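Local coordinates for cell wall surface anchor family protein (Streptococcus agalactiae serogroup V, PDB 3PF2) that probably builds the shaft of the group B streptococcal type 1 pilus as its major backbone pilin, here as a calcium-binding C-terminal fragment with Ig-like folds, at residues Gln157-His160 with Asp166-Lys169; Gly63-Gly68 with Glu76-Asp81; Lys225-Gly230 with Asp245-Ile250; Phe186-Ser191 with Lys274-Tyr279. All blocks are in the same frame, centred on the assembly; numbering follows the deposited sequence.

Followed from the N terminus, contact 2 comes first: it closes a short loop between residues 63 and 81 and joins the facing sheets of the first domain of this fragment. Contact 1 follows in series, closing the calcium loop between residues 159 and 167 at an edge of one of those sheets, with its centre about 19 Å from that of contact 2. The chain then enters the prealbumin-like domain on the other side of its centre. There contact 4 closes a long loop, from strand 178-190 to the turn after strand 266-274, and contact 3 is nested inside it. These two meet through neighbouring strands, Lys-188 N lying 2.8 Å from Gly-246 O.

Contact 1 of 4, residues Gln157-His160 with Asp166-Lys169; sequences QYDH and DNPK. With CA (calcium ion), chain C.
Tyr-158 and Lys-169 form an antiparallel hydrogen-bonded pair at the neck of a calcium-binding loop, where strand 155-159 of an Ig-like beta-sandwich meets the outermost strand, 169-171. The pairing rests on two bonds: Tyr-158 N to Lys-169 O, 2.9 Å and nearly straight at 169°, and Lys-169 N back to Tyr-158 O, 2.8 Å. Five residues lie between the segments, and the ion organises that loop. Asp-159 grips calcium with both carboxylate oxygens, OD1 at 2.4 Å and OD2 at 2.6 Å, while Asn-167 adds its amide OD1 at 2.4 Å. Five more ligand atoms come from elsewhere, with Glu-45, Thr-161, Asp-163 and Ala-165 completing the site.

The Asp-159 carboxylate swings opposite the backbone N (chi1 -175°), which lets it reach both the metal and the loop backbone. Its OD2 also accepts Asn-167 N from well above the carboxylate plane, and a water bridges it to Asp-166 OD1. The gathered carboxylates would be balanced, in part, by the ion. Within the pair itself, Lys-169 passes at an angle across Tyr-158, with CB over the ring face 4.3 Å from its centroid in a CH-pi contact. Both side chains end at Glu-6, by a salt bridge from Lys-169 NZ and a hydrogen bond at Tyr-158 OH. Away from the metal, Gln-157 OE1 passes 3.5 Å from Pro-168 CB and accepts from a water whose second, longer bond goes to Pro-168 O.

Contact 2 of 4, residues Gly63-Gly68 with Glu76-Asp81; sequences GKIKIG and EHYTID
Ile-65 and Tyr-78 face each other with their CA atoms 9.6 Å apart, a spacing spanned by side chains rather than by strand pairing. The two strands belong to different sheets, 57-67 to one and the outermost strand 78-81 to the other, so this is a contact across the interior of a beta-sandwich, consistent with the Ig-like fold of this pilin.

The two side chains approach from opposite directions. Ile-65 CD1 comes down over one face of the Tyr-78 ring, 3.5 Å above its plane and 17° off the normal, which makes a CH-pi contact. The methyl is displaced toward the phenol end: it lies 3.5 Å from CZ, and CE2 and CE1 are the next nearest ring atoms. The isoleucine chain is extended beyond CG1 (chi2 -175°), which carries CD1 far enough to cover the ring, while its flank packs on Leu-132 and Ile-134 of strand 132-140. Tyr-78 places CG between its backbone N and carbonyl carbon (chi1 67°), sending the ring inward toward strand 57-67, and Ile-80 CD1, two residues along the same strand, lies at the ring's edge.

The hydroxyl would otherwise bring a polar atom into a buried contact, and two waters satisfy it by linking it to the backbone of strand 57-67. One lies 2.6 Å from Tyr-78 OH and donates to Gly-63 O. The other sits 2.5 Å from the same Tyr-78 OH and accepts from Ile-65 N at 3.0 Å.

Contact 3 of 4, residues Lys225-Gly230 with Asp245-Ile250; sequences KNYIAG and DGTFEI
Asp-245 OD1 is held by two donors from Thr-247, the hydroxyl OG1 at 2.8 Å and the backbone N at 3.0 Å. Both arrive from the same face of the carboxylate plane, OG1 on the syn side, and the bond from N two residues on defines an Asx turn leading into strand 247-253. The other carboxylate oxygen reaches the facing segment through water, which donates to Asp-245 OD2 and lies 2.8 Å from Tyr-227 OH.

Tyr-227, at the end of a 3-10 turn, carries most of the contact. Its ring lies flat against the strand backbone: Phe-248 CA stands 3.4 Å above the ring plane, 15° off the normal, a CH-pi contact, with Glu-249 N over the same face. The ring's CD1 is 3.7 Å from Phe-248 CB. Glu-249 runs beside the tyrosine in the same direction, its CG 3.9 Å from Tyr-227 CE2, and its carboxylate goes on to Arg-185 and Tyr-295. Phe-248, by contrast, turns its ring away from Tyr-227 to stack on Phe-186. The arrangement is a loop aromatic laid over a strand in the prealbumin-like, Cna-B type (IgG-rev) fold.

Contact 4 of 4, residues Phe186-Ser191 with Lys274-Tyr279; sequences FVKKDS and KAPEGY
An intramolecular isopeptide bond, the hallmark of Cna-B type pilin domains, lies at this contact between strand 178-190 and the turn 276-279: Lys-188 supplies the amine of the link, and Pro-276 packs next to its NZ. Lys-188 NZ is joined covalently to CG of Asn-316, tying strand 178-190 to its parallel neighbour 312-316; such cross-links are thought to stiffen pilus shafts. Glu-272 also touches the lysine chain, as acidic residues commonly do beside Lys-Asn links.

The lysine chain bends at chi2 (69°) and again at chi4 (67°), which brings NZ within 4.1 Å of Pro-276 CD. Beyond the link, NZ makes a weak hydrogen bond to Lys-189 O at 3.4 Å. On the other segment, Pro-276 to Tyr-279 is a type II beta turn, closed by Tyr-279 N to Pro-276 O at 3.0 Å, with Gly-278 taking the positive phi (89°) of its third position. This turn presents Pro-276 and Tyr-279 together, and both touch Asn-316, so they pack against the cross-linked Asn-316 as well as strand 178-190.

Tyr-279 meets the methylene of Asp-190, not its carboxylate. The carboxylate leads away, its OD1 accepting from the backbone N-H groups of Thr-194 and Gln-195, while the methylene meets the phenol end obliquely: Asp-190 CB lies 3.5 Å from Tyr-279 OH and 3.9 Å from Tyr-279 CE1.

Contact 1 of 4, residues Gln157-His160 with Asp166-Lys169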
loop_
_atom_site.group_PDB
_atom_site.type_symbol
_atom_site.label_atom_id
_atom_site.label_comp_id
_atom_site.label_asym_id
_atom_site.label_seq_id
_atom_site.Cartn_x
_atom_site.Cartn_y
_atom_site.Cartn_z
ATOM N N GLN A 157 -2.779 -20.948 10.835
ATOM C CA GLN A 157 -3.125 -22.347 11.114
ATOM C C GLN A 157 -2.413 -22.668 12.409
ATOM O O GLN A 157 -1.187 -22.604 12.484
ATOM C CB GLN A 157 -2.640 -23.278 9.996
ATOM C CG GLN A 157 -3.490 -23.259 8.716
ATOM C CD GLN A 157 -4.833 -23.980 8.869
ATOM O OE1 GLN A 157 -4.937 -24.987 9.577
ATOM N NE2 GLN A 157 -5.864 -23.469 8.199
ATOM N N TYR A 158 -3.180 -22.959 13.448
ATOM C CA TYR A 158 -2.590 -23.238 14.758
ATOM C C TYR A 158 -3.035 -24.608 15.261
ATOM O O TYR A 158 -4.169 -25.040 14.992
ATOM C CB TYR A 158 -2.973 -22.149 15.758
ATOM C CG TYR A 158 -4.444 -22.114 16.108
ATOM C CD1 TYR A 158 -4.951 -22.877 17.177
ATOM C CD2 TYR A 158 -5.338 -21.321 15.372
ATOM C CE1 TYR A 158 -6.306 -22.856 17.502
ATOM C CE2 TYR A 158 -6.702 -21.289 15.702
ATOM C CZ TYR A 158 -7.163 -22.056 16.763
ATOM O OH TYR A 158 -8.481 -22.027 17.089
ATOM N N ASP A 159 -2.136 -25.297 15.962
ATOM C CA ASP A 159 -2.459 -26.575 16.583
ATOM C C ASP A 159 -2.225 -26.415 18.080
ATOM O O ASP A 159 -1.066 -26.409 18.543
ATOM C CB ASP A 159 -1.603 -27.713 15.981
ATOM C CG ASP A 159 -1.980 -29.101 16.522
ATOM O OD1 ASP A 159 -2.517 -29.181 17.630
ATOM O OD2 ASP A 159 -1.698 -30.098 15.827
ATOM N N HIS A 160 -3.332 -26.265 18.810
ATOM C CA HIS A 160 -3.344 -26.009 20.250
ATOM C C HIS A 160 -3.338 -27.272 21.109
ATOM O O HIS A 160 -3.278 -27.183 22.342
ATOM C CB HIS A 160 -4.543 -25.118 20.645
ATOM C CG HIS A 160 -5.851 -25.840 20.788
ATOM N ND1 HIS A 160 -6.356 -26.221 22.010
ATOM C CD2 HIS A 160 -6.785 -26.193 19.873
ATOM C CE1 HIS A 160 -7.527 -26.812 21.843
ATOM N NE2 HIS A 160 -7.805 -26.818 20.554
ATOM N N ASP A 166 -1.384 -34.210 14.143
ATOM C CA ASP A 166 -1.398 -33.030 13.287
ATOM C C ASP A 166 -2.857 -32.645 12.982
ATOM O O ASP A 166 -3.462 -33.189 12.058
ATOM C CB ASP A 166 -0.647 -33.356 11.991
ATOM C CG ASP A 166 -0.496 -32.156 11.064
ATOM O OD1 ASP A 166 -0.526 -31.006 11.532
ATOM O OD2 ASP A 166 -0.322 -32.379 9.855
ATOM N N ASN A 167 -3.403 -31.702 13.754
ATOM C CA ASN A 167 -4.817 -31.313 13.652
ATOM C C ASN A 167 -5.045 -29.803 13.842
ATOM O O ASN A 167 -5.703 -29.367 14.794
ATOM C CB ASN A 167 -5.683 -32.158 14.601
ATOM C CG ASN A 167 -5.034 -32.379 15.958
ATOM O OD1 ASN A 167 -4.285 -31.534 16.460
ATOM N ND2 ASN A 167 -5.332 -33.530 16.572
ATOM N N PRO A 168 -4.492 -28.997 12.923
ATOM C CA PRO A 168 -4.596 -27.548 13.081
ATOM C C PRO A 168 -6.004 -26.995 12.777
ATOM O O PRO A 168 -6.846 -27.684 12.167
ATOM C CB PRO A 168 -3.601 -27.023 12.047
ATOM C CG PRO A 168 -3.615 -28.058 10.977
ATOM C CD PRO A 168 -3.696 -29.356 11.735
ATOM N N LYS A 169 -6.233 -25.758 13.210
ATOM C CA LYS A 169 -7.470 -25.031 12.961
ATOM C C LYS A 169 -7.083 -23.656 12.443
ATOM O O LYS A 169 -6.004 -23.148 12.787
ATOM C CB LYS A 169 -8.246 -24.840 14.262
ATOM C CG LYS A 169 -8.676 -26.143 14.967
ATOM C CD LYS A 169 -9.117 -25.849 16.397
ATOM C CE LYS A 169 -10.484 -25.191 16.435
ATOM N NZ LYS A 169 -10.977 -24.957 17.821
HETATM CA CA CA C . -2.331 -31.517 17.882
HETATM O O HOH W 1 -6.837 -26.629 9.085
HETATM O O HOH W 2 0.166 -29.779 13.868
HETATM O O HOH W 3 -9.922 -27.869 19.288
#

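Contact 2 of 4, residues Gly63-Gly68 with Glu76-Asp81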
loop_
_atom_site.group_PDB
_atom_site.type_symbol
_atom_site.label_atom_id
_atom_site.label_comp_id
_atom_site.label_asym_id
_atom_site.label_seq_id
_atom_site.Cartn_x
_atom_site.Cartn_y
_atom_site.Cartn_z
ATOM N N GLY A 63 9.662 -7.246 9.154
ATOM C CA GLY A 63 10.351 -6.415 10.131
ATOM C C GLY A 63 10.592 -7.119 11.451
ATOM O O GLY A 63 10.764 -8.339 11.495
ATOM N N LYS A 64 10.587 -6.348 12.532
ATOM C CA LYS A 64 10.906 -6.896 13.839
ATOM C C LYS A 64 9.640 -7.469 14.487
ATOM O O LYS A 64 8.713 -6.727 14.801
ATOM C CB LYS A 64 11.535 -5.812 14.711
ATOM C CG LYS A 64 12.427 -6.356 15.809
ATOM C CD LYS A 64 13.302 -5.274 16.457
ATOM C CE LYS A 64 12.483 -4.347 17.341
ATOM N NZ LYS A 64 13.353 -3.404 18.111
ATOM N N ILE A 65 9.622 -8.786 14.694
ATOM C CA ILE A 65 8.462 -9.467 15.292
ATOM C C ILE A 65 8.486 -9.336 16.813
ATOM O O ILE A 65 9.502 -9.649 17.445
ATOM C CB ILE A 65 8.365 -10.944 14.828
ATOM C CG1 ILE A 65 8.219 -10.998 13.305
ATOM C CG2 ILE A 65 7.210 -11.684 15.531
ATOM C CD1 ILE A 65 7.988 -12.379 12.729
ATOM N N LYS A 66 7.369 -8.868 17.387
ATOM C CA LYS A 66 7.272 -8.517 18.804
ATOM C C LYS A 66 6.117 -9.211 19.493
ATOM O O LYS A 66 5.058 -9.390 18.901
ATOM C CB LYS A 66 7.047 -7.003 18.995
ATOM C CG LYS A 66 8.023 -6.088 18.285
ATOM C CD LYS A 66 9.416 -6.150 18.903
ATOM C CE LYS A 66 9.423 -5.751 20.375
ATOM N NZ LYS A 66 9.219 -4.298 20.612
ATOM N N ILE A 67 6.344 -9.601 20.745
ATOM C CA ILE A 67 5.264 -9.873 21.689
ATOM C C ILE A 67 5.477 -8.965 22.887
ATOM O O ILE A 67 6.492 -9.076 23.592
ATOM C CB ILE A 67 5.199 -11.354 22.132
ATOM C CG1 ILE A 67 4.987 -12.269 20.924
ATOM C CG2 ILE A 67 4.074 -11.534 23.135
ATOM C CD1 ILE A 67 5.196 -13.755 21.214
ATOM N N GLY A 68 4.531 -8.051 23.110
ATOM C CA GLY A 68 4.700 -7.004 24.121
ATOM C C GLY A 68 6.007 -6.307 23.801
ATOM O O GLY A 68 6.273 -6.005 22.642
ATOM N N GLU A 76 15.767 -18.280 14.781
ATOM C CA GLU A 76 15.775 -18.809 16.146
ATOM C C GLU A 76 14.353 -19.251 16.538
ATOM O O GLU A 76 14.123 -20.421 16.888
ATOM C CB GLU A 76 16.332 -17.777 17.134
ATOM C CG GLU A 76 16.297 -18.213 18.612
ATOM C CD GLU A 76 16.864 -17.171 19.570
ATOM O OE1 GLU A 76 17.258 -16.075 19.109
ATOM O OE2 GLU A 76 16.913 -17.444 20.793
ATOM N N HIS A 77 13.405 -18.315 16.459
ATOM C CA HIS A 77 12.018 -18.574 16.872
ATOM C C HIS A 77 11.071 -18.871 15.708
ATOM O O HIS A 77 9.994 -19.445 15.914
ATOM C CB HIS A 77 11.464 -17.392 17.667
ATOM C CG HIS A 77 12.299 -16.994 18.846
ATOM N ND1 HIS A 77 12.404 -17.766 19.982
ATOM C CD2 HIS A 77 13.047 -15.889 19.074
ATOM C CE1 HIS A 77 13.194 -17.161 20.854
ATOM N NE2 HIS A 77 13.591 -16.017 20.328
ATOM N N TYR A 78 11.470 -18.484 14.497
ATOM C CA TYR A 78 10.597 -18.571 13.325
ATOM C C TYR A 78 11.389 -18.579 12.023
ATOM O O TYR A 78 12.551 -18.172 11.999
ATOM C CB TYR A 78 9.591 -17.400 13.321
ATOM C CG TYR A 78 10.210 -16.017 13.111
ATOM C CD1 TYR A 78 10.457 -15.540 11.824
ATOM C CD2 TYR A 78 10.524 -15.190 14.189
ATOM C CE1 TYR A 78 11.016 -14.299 11.609
ATOM C CE2 TYR A 78 11.089 -13.904 13.976
ATOM C CZ TYR A 78 11.328 -13.483 12.680
ATOM O OH TYR A 78 11.881 -12.240 12.423
ATOM N N THR A 79 10.753 -19.027 10.944
ATOM C CA THR A 79 11.328 -18.967 9.600
ATOM C C THR A 79 10.387 -18.281 8.612
ATOM O O THR A 79 9.163 -18.272 8.787
ATOM C CB THR A 79 11.696 -20.370 9.040
ATOM O OG1 THR A 79 10.503 -21.087 8.706
ATOM C CG2 THR A 79 12.508 -21.170 10.058
ATOM N N ILE A 80 10.970 -17.723 7.564
ATOM C CA ILE A 80 10.229 -17.010 6.545
ATOM C C ILE A 80 10.360 -17.704 5.190
ATOM O O ILE A 80 11.460 -18.105 4.789
ATOM C CB ILE A 80 10.751 -15.554 6.452
ATOM C CG1 ILE A 80 10.275 -14.747 7.666
ATOM C CG2 ILE A 80 10.351 -14.899 5.124
ATOM C CD1 ILE A 80 11.129 -13.512 7.948
ATOM N N ASP A 81 9.230 -17.851 4.497
ATOM C CA ASP A 81 9.206 -18.246 3.102
ATOM C C ASP A 81 8.649 -17.052 2.326
ATOM O O ASP A 81 7.468 -16.721 2.455
ATOM C CB ASP A 81 8.327 -19.491 2.925
ATOM C CG ASP A 81 8.387 -20.062 1.525
ATOM O OD1 ASP A 81 9.485 -20.106 0.926
ATOM O OD2 ASP A 81 7.330 -20.484 1.021
HETATM O O HOH W 4 12.029 -10.634 10.350
HETATM O O HOH W 5 12.090 -10.473 14.227
#

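Contact 3 of 4, residues Lys225-Gly230 with Asp245-Ile250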
loop_
_atom_site.group_PDB
_atom_site.type_symbol
_atom_site.label_atom_id
_atom_site.label_comp_id
_atom_site.label_asym_id
_atom_site.label_seq_id
_atom_site.Cartn_x
_atom_site.Cartn_y
_atom_site.Cartn_z
ATOM N N LYS A 225 5.899 6.591 -22.840
ATOM C CA LYS A 225 6.941 7.615 -22.970
ATOM C C LYS A 225 6.467 8.896 -23.660
ATOM O O LYS A 225 7.137 9.922 -23.569
ATOM C CB LYS A 225 8.202 7.066 -23.659
ATOM C CG LYS A 225 9.160 6.336 -22.745
ATOM C CD LYS A 225 10.390 5.884 -23.552
ATOM C CE LYS A 225 11.609 5.637 -22.677
ATOM N NZ LYS A 225 11.483 4.406 -21.843
ATOM N N ASN A 226 5.320 8.843 -24.339
ATOM C CA ASN A 226 4.752 10.041 -24.951
ATOM C C ASN A 226 4.355 11.078 -23.917
ATOM O O ASN A 226 4.262 12.266 -24.226
ATOM C CB ASN A 226 3.526 9.715 -25.804
ATOM C CG ASN A 226 3.849 8.798 -26.959
ATOM O OD1 ASN A 226 4.931 8.874 -27.544
ATOM N ND2 ASN A 226 2.906 7.921 -27.296
ATOM N N TYR A 227 4.119 10.622 -22.691
ATOM C CA TYR A 227 3.665 11.507 -21.629
ATOM C C TYR A 227 4.782 12.017 -20.737
ATOM O O TYR A 227 4.512 12.748 -19.783
ATOM C CB TYR A 227 2.622 10.800 -20.752
ATOM C CG TYR A 227 1.372 10.350 -21.465
ATOM C CD1 TYR A 227 0.984 10.905 -22.697
ATOM C CD2 TYR A 227 0.545 9.390 -20.888
ATOM C CE1 TYR A 227 -0.185 10.499 -23.329
ATOM C CE2 TYR A 227 -0.615 8.966 -21.519
ATOM C CZ TYR A 227 -0.969 9.521 -22.738
ATOM O OH TYR A 227 -2.127 9.111 -23.342
ATOM N N ILE A 228 6.022 11.633 -21.031
ATOM C CA ILE A 228 7.148 11.939 -20.148
ATOM C C ILE A 228 8.117 12.885 -20.851
ATOM O O ILE A 228 8.572 12.598 -21.962
ATOM C CB ILE A 228 7.881 10.639 -19.702
ATOM C CG1 ILE A 228 6.903 9.687 -18.996
ATOM C CG2 ILE A 228 9.068 10.966 -18.793
ATOM C CD1 ILE A 228 7.454 8.310 -18.723
ATOM N N ALA A 229 8.408 14.015 -20.211
ATOM C CA ALA A 229 9.392 14.966 -20.719
ATOM C C ALA A 229 10.798 14.447 -20.434
ATOM O O ALA A 229 11.205 14.315 -19.274
ATOM C CB ALA A 229 9.182 16.344 -20.093
ATOM N N GLY A 230 11.521 14.129 -21.503
ATOM C CA GLY A 230 12.893 13.648 -21.393
ATOM C C GLY A 230 12.953 12.227 -20.878
ATOM O O GLY A 230 12.050 11.426 -21.113
ATOM N N ASP A 245 -1.673 14.459 -29.402
ATOM C CA ASP A 245 -3.138 14.567 -29.293
ATOM C C ASP A 245 -3.549 15.407 -28.077
ATOM O O ASP A 245 -4.719 15.429 -27.686
ATOM C CB ASP A 245 -3.801 13.171 -29.239
ATOM C CG ASP A 245 -3.318 12.323 -28.065
ATOM O OD1 ASP A 245 -2.580 12.836 -27.199
ATOM O OD2 ASP A 245 -3.675 11.124 -28.009
ATOM N N GLY A 246 -2.576 16.101 -27.491
ATOM C CA GLY A 246 -2.814 16.961 -26.335
ATOM C C GLY A 246 -2.822 16.224 -25.001
ATOM O O GLY A 246 -2.731 16.858 -23.956
ATOM N N THR A 247 -2.888 14.891 -25.030
ATOM C CA THR A 247 -3.117 14.152 -23.776
ATOM C C THR A 247 -1.843 13.834 -23.007
ATOM O O THR A 247 -0.750 13.761 -23.573
ATOM C CB THR A 247 -3.878 12.821 -23.983
ATOM O OG1 THR A 247 -3.013 11.870 -24.613
ATOM C CG2 THR A 247 -5.149 13.028 -24.789
ATOM N N PHE A 248 -2.008 13.672 -21.697
ATOM C CA PHE A 248 -1.011 13.053 -20.850
ATOM C C PHE A 248 -1.652 12.649 -19.535
ATOM O O PHE A 248 -2.797 13.022 -19.265
ATOM C CB PHE A 248 0.239 13.929 -20.658
ATOM C CG PHE A 248 -0.003 15.248 -19.962
ATOM C CD1 PHE A 248 0.358 15.403 -18.620
ATOM C CD2 PHE A 248 -0.519 16.347 -20.646
ATOM C CE1 PHE A 248 0.196 16.619 -17.969
ATOM C CE2 PHE A 248 -0.701 17.579 -20.001
ATOM C CZ PHE A 248 -0.335 17.713 -18.654
ATOM N N GLU A 249 -0.921 11.872 -18.746
ATOM C CA GLU A 249 -1.461 11.288 -17.513
ATOM C C GLU A 249 -0.368 11.118 -16.473
ATOM O O GLU A 249 0.818 11.106 -16.802
ATOM C CB GLU A 249 -2.066 9.903 -17.798
ATOM C CG GLU A 249 -3.216 9.891 -18.809
ATOM C CD GLU A 249 -3.772 8.511 -19.044
ATOM O OE1 GLU A 249 -3.163 7.522 -18.562
ATOM O OE2 GLU A 249 -4.829 8.423 -19.710
ATOM N N ILE A 250 -0.769 10.996 -15.207
ATOM C CA ILE A 250 0.141 10.530 -14.167
ATOM C C ILE A 250 -0.592 9.426 -13.408
ATOM O O ILE A 250 -1.763 9.587 -13.044
ATOM C CB ILE A 250 0.625 11.685 -13.237
ATOM C CG1 ILE A 250 1.621 11.178 -12.180
ATOM C CG2 ILE A 250 -0.559 12.385 -12.559
ATOM C CD1 ILE A 250 2.966 10.718 -12.749
HETATM O O HOH W 6 -2.459 9.241 -26.156
#

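Contact 4 of 4, residues Phe186-Ser191 with Lys274-Tyr279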
loop_
_atom_site.group_PDB
_atom_site.type_symbol
_atom_site.label_atom_id
_atom_site.label_comp_id
_atom_site.label_asym_id
_atom_site.label_seq_id
_atom_site.Cartn_x
_atom_site.Cartn_y
_atom_site.Cartn_z
ATOM N N PHE A 186 -5.106 14.443 -18.281
ATOM C CA PHE A 186 -5.050 15.826 -18.714
ATOM C C PHE A 186 -5.153 15.921 -20.229
ATOM O O PHE A 186 -4.774 15.000 -20.952
ATOM C CB PHE A 186 -3.698 16.437 -18.343
ATOM C CG PHE A 186 -3.390 16.394 -16.881
ATOM C CD1 PHE A 186 -3.905 17.367 -16.037
ATOM C CD2 PHE A 186 -2.598 15.379 -16.358
ATOM C CE1 PHE A 186 -3.626 17.345 -14.660
ATOM C CE2 PHE A 186 -2.307 15.333 -14.974
ATOM C CZ PHE A 186 -2.824 16.323 -14.129
ATOM N N VAL A 187 -5.607 17.076 -20.699
ATOM C CA VAL A 187 -5.519 17.407 -22.121
ATOM C C VAL A 187 -5.117 18.874 -22.276
ATOM O O VAL A 187 -5.685 19.766 -21.616
ATOM C CB VAL A 187 -6.821 17.041 -22.892
ATOM C CG1 VAL A 187 -8.038 17.784 -22.334
ATOM C CG2 VAL A 187 -6.629 17.296 -24.387
ATOM N N LYS A 188 -4.101 19.110 -23.111
ATOM C CA LYS A 188 -3.558 20.448 -23.330
ATOM C C LYS A 188 -4.204 21.044 -24.574
ATOM O O LYS A 188 -4.208 20.419 -25.623
ATOM C CB LYS A 188 -2.039 20.393 -23.506
ATOM C CG LYS A 188 -1.353 21.774 -23.616
ATOM C CD LYS A 188 -1.396 22.531 -22.289
ATOM C CE LYS A 188 -0.657 23.870 -22.356
ATOM N NZ LYS A 188 -1.330 24.856 -23.268
ATOM N N LYS A 189 -4.753 22.244 -24.434
ATOM C CA LYS A 189 -5.469 22.897 -25.528
ATOM C C LYS A 189 -5.085 24.369 -25.627
ATOM O O LYS A 189 -4.385 24.901 -24.764
ATOM C CB LYS A 189 -6.994 22.760 -25.339
ATOM C CG LYS A 189 -7.514 21.317 -25.377
ATOM C CD LYS A 189 -9.041 21.294 -25.322
ATOM C CE LYS A 189 -9.578 19.880 -25.258
ATOM N NZ LYS A 189 -11.075 19.894 -25.416
ATOM N N ASP A 190 -5.531 25.024 -26.697
ATOM C CA ASP A 190 -5.390 26.472 -26.826
ATOM C C ASP A 190 -6.452 27.181 -25.983
ATOM O O ASP A 190 -7.280 26.526 -25.352
ATOM C CB ASP A 190 -5.484 26.891 -28.304
ATOM C CG ASP A 190 -6.842 26.555 -28.943
ATOM O OD1 ASP A 190 -7.657 25.813 -28.354
ATOM O OD2 ASP A 190 -7.093 27.058 -30.061
ATOM N N SER A 191 -6.463 28.511 -26.000
ATOM C CA SER A 191 -7.281 29.282 -25.057
ATOM C C SER A 191 -8.790 29.132 -25.253
ATOM O O SER A 191 -9.558 29.270 -24.296
ATOM C CB SER A 191 -6.891 30.766 -25.068
ATOM O OG SER A 191 -7.224 31.369 -26.301
ATOM N N LYS A 274 7.596 24.483 -20.389
ATOM C CA LYS A 274 7.700 24.652 -21.842
ATOM C C LYS A 274 6.295 24.688 -22.402
ATOM O O LYS A 274 5.478 23.844 -22.049
ATOM C CB LYS A 274 8.488 23.501 -22.477
ATOM C CG LYS A 274 8.687 23.648 -24.000
ATOM C CD LYS A 274 9.589 22.568 -24.581
ATOM C CE LYS A 274 11.046 22.701 -24.102
ATOM N NZ LYS A 274 11.988 21.919 -24.971
ATOM N N ALA A 275 6.018 25.674 -23.255
ATOM C CA ALA A 275 4.722 25.793 -23.912
ATOM C C ALA A 275 4.787 25.150 -25.297
ATOM O O ALA A 275 5.882 24.997 -25.852
ATOM C CB ALA A 275 4.300 27.259 -24.018
ATOM N N PRO A 276 3.625 24.763 -25.859
ATOM C CA PRO A 276 3.615 24.277 -27.241
ATOM C C PRO A 276 4.134 25.362 -28.168
ATOM O O PRO A 276 4.010 26.547 -27.864
ATOM C CB PRO A 276 2.128 24.045 -27.514
ATOM C CG PRO A 276 1.551 23.767 -26.151
ATOM C CD PRO A 276 2.273 24.729 -25.265
ATOM N N GLU A 277 4.725 24.963 -29.287
ATOM C CA GLU A 277 5.224 25.933 -30.259
ATOM C C GLU A 277 4.202 27.030 -30.538
ATOM O O GLU A 277 3.043 26.746 -30.849
ATOM C CB GLU A 277 5.570 25.229 -31.567
ATOM C CG GLU A 277 6.231 26.127 -32.577
ATOM C CD GLU A 277 7.733 26.046 -32.495
ATOM O OE1 GLU A 277 8.337 25.439 -33.408
ATOM O OE2 GLU A 277 8.304 26.572 -31.514
ATOM N N GLY A 278 4.642 28.277 -30.420
ATOM C CA GLY A 278 3.799 29.431 -30.712
ATOM C C GLY A 278 2.982 29.951 -29.541
ATOM O O GLY A 278 2.196 30.881 -29.710
ATOM N N TYR A 279 3.159 29.351 -28.358
ATOM C CA TYR A 279 2.392 29.721 -27.168
ATOM C C TYR A 279 3.316 30.175 -26.055
ATOM O O TYR A 279 4.506 29.881 -26.079
ATOM C CB TYR A 279 1.534 28.545 -26.678
ATOM C CG TYR A 279 0.402 28.233 -27.613
ATOM C CD1 TYR A 279 -0.896 28.695 -27.362
ATOM C CD2 TYR A 279 0.631 27.494 -28.769
ATOM C CE1 TYR A 279 -1.936 28.406 -28.253
ATOM C CE2 TYR A 279 -0.388 27.218 -29.662
ATOM C CZ TYR A 279 -1.659 27.671 -29.399
ATOM O OH TYR A 279 -2.643 27.371 -30.295
#